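Local atomic coordinates of PlyP35 (Listeria phage P35, PDB entry 6S3Y), a protein that probably binds the Listeria cell wall through the tandem SH3-like domains of a phage endolysin's C-terminal cell wall binding region. Residues 50-54 against 55-59. Residues are numbered along the deposited sequence; the frame is centred on the assembly and turned at random.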
loop_
_atom_site.group_PDB
_atom_site.type_symbol
_atom_site.label_atom_id
_atom_site.label_comp_id
_atom_site.label_asym_id
_atom_site.label_seq_id
_atom_site.Cartn_x
_atom_site.Cartn_y
_atom_site.Cartn_z
ATOM N N VAL A 50 -12.860 -9.341 5.677
ATOM C CA VAL A 50 -12.955 -9.264 7.144
ATOM C C VAL A 50 -11.844 -10.126 7.746
ATOM O O VAL A 50 -11.507 -11.143 7.156
ATOM C CB VAL A 50 -14.361 -9.707 7.563
ATOM C CG1 VAL A 50 -14.489 -9.842 9.064
ATOM C CG2 VAL A 50 -15.390 -8.709 7.047
ATOM N N VAL A 51 -11.300 -9.675 8.873
ATOM C CA VAL A 51 -10.334 -10.415 9.724
ATOM C C VAL A 51 -10.855 -10.333 11.168
ATOM O O VAL A 51 -11.786 -9.523 11.436
ATOM C CB VAL A 51 -8.977 -9.717 9.502
ATOM C CG1 VAL A 51 -8.832 -8.472 10.295
ATOM C CG2 VAL A 51 -7.810 -10.606 9.330
ATOM N N LYS A 52 -10.283 -11.113 12.067
ATOM C CA LYS A 52 -10.640 -11.082 13.511
ATOM C C LYS A 52 -9.557 -10.342 14.277
ATOM O O LYS A 52 -8.405 -10.764 14.179
ATOM C CB LYS A 52 -10.759 -12.502 14.080
ATOM C CG LYS A 52 -11.711 -13.417 13.340
ATOM C CD LYS A 52 -13.157 -12.948 13.293
ATOM C CE LYS A 52 -14.042 -13.532 14.382
ATOM N NZ LYS A 52 -13.704 -12.973 15.714
ATOM N N ASP A 53 -9.907 -9.278 14.995
ATOM C CA ASP A 53 -9.045 -8.674 16.044
ATOM C C ASP A 53 -9.658 -9.068 17.390
ATOM O O ASP A 53 -10.663 -8.433 17.795
ATOM C CB ASP A 53 -8.907 -7.159 15.887
ATOM C CG ASP A 53 -8.036 -6.708 14.725
ATOM O OD1 ASP A 53 -7.244 -7.512 14.193
ATOM O OD2 ASP A 53 -8.118 -5.521 14.395
ATOM N N GLY A 54 -9.122 -10.133 18.000
ATOM C CA GLY A 54 -9.745 -10.805 19.158
ATOM C C GLY A 54 -11.064 -11.440 18.757
ATOM O O GLY A 54 -11.069 -12.263 17.828
ATOM N N ASN A 55 -12.150 -11.045 19.415
ATOM C CA ASN A 55 -13.526 -11.555 19.151
ATOM C C ASN A 55 -14.234 -10.716 18.082
ATOM O O ASN A 55 -15.305 -11.155 17.647
ATOM C CB ASN A 55 -14.377 -11.653 20.408
ATOM C CG ASN A 55 -14.460 -10.362 21.188
ATOM O OD1 ASN A 55 -14.733 -9.317 20.609
ATOM N ND2 ASN A 55 -14.221 -10.433 22.487
ATOM N N LYS A 56 -13.661 -9.577 17.681
ATOM C CA LYS A 56 -14.322 -8.585 16.784
ATOM C C LYS A 56 -13.960 -8.888 15.325
ATOM O O LYS A 56 -12.764 -9.146 15.039
ATOM C CB LYS A 56 -13.911 -7.156 17.154
ATOM C CG LYS A 56 -14.382 -6.673 18.513
ATOM C CD LYS A 56 -15.897 -6.618 18.620
ATOM C CE LYS A 56 -16.404 -6.444 20.039
ATOM N NZ LYS A 56 -15.869 -5.209 20.654
ATOM N N SER A 57 -14.953 -8.907 14.438
ATOM C CA SER A 57 -14.778 -8.877 12.969
ATOM C C SER A 57 -14.478 -7.434 12.547
ATOM O O SER A 57 -15.279 -6.558 12.879
ATOM C CB SER A 57 -15.980 -9.383 12.244
ATOM O OG SER A 57 -15.937 -10.772 12.153
ATOM N N VAL A 58 -13.400 -7.210 11.805
ATOM C CA VAL A 58 -12.977 -5.862 11.340
ATOM C C VAL A 58 -12.821 -5.921 9.822
ATOM O O VAL A 58 -12.259 -6.903 9.305
ATOM C CB VAL A 58 -11.689 -5.411 12.035
ATOM C CG1 VAL A 58 -10.554 -6.378 11.806
ATOM C CG2 VAL A 58 -11.294 -4.027 11.574
ATOM N N ARG A 59 -13.364 -4.923 9.123
ATOM C CA ARG A 59 -13.376 -4.880 7.647
ATOM C C ARG A 59 -12.145 -4.108 7.167
ATOM O O ARG A 59 -11.787 -3.096 7.778
ATOM C CB ARG A 59 -14.675 -4.261 7.123
ATOM C CG ARG A 59 -14.731 -4.179 5.610
ATOM C CD ARG A 59 -16.139 -4.001 5.077
ATOM N NE ARG A 59 -16.998 -5.127 5.399
ATOM C CZ ARG A 59 -17.060 -6.259 4.722
ATOM N NH1 ARG A 59 -16.276 -6.490 3.687
ATOM N NH2 ARG A 59 -17.878 -7.207 5.138
#
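In V50 a chi1 of 172° sets CG1 trans to the backbone nitrogen and leaves CG2 trans to the carbonyl carbon, and the two methyls serve different partners. CG1 reaches S57, 3.5 Å from its OG, while CG2 lies over one face of the R59 guanidinium, displaced toward its rim and 3.5 Å from NH2. K52, on the same face of the hairpin, folds back through bends at chi2, chi3 and chi4; its CD passes S57 OG, and its NZ ends 3.1 Å from N55 O in a weak hydrogen bond across the turn. The other face carries V51, D53, K56 and V58. There the V51 and V58 side chains run side by side, and D53 OD2 rests 3.7 Å from V58 CG1.

V51-V58 and D53-K56 are antiparallel hydrogen-bonded pairs, V50-R59 and K52-S57 non-hydrogen-bonded ones. Two nearly straight backbone hydrogen bonds join V51 and V58, with V58 N 2.8 Å from V51 O. Nearer the end, D53 N reaches K56 O at 2.9 Å, whereas K56 N meets D53 O at 3.2 Å from well above the carbonyl plane. These last two close a two-residue beta hairpin loop with a type II' turn from D53 to K56, G54 taking its first corner at positive phi.

R59 NH1 donates a hydrogen bond to T48 OG1, within the hairpin. The V51/D53/V58 face meets strand 27-32: D53 OD1 forms a salt bridge to R29, and V28 packs on both valines. Strand 46-53 also pairs antiparallel with strand 36-41, in the first of two SH3-related cell wall binding domains.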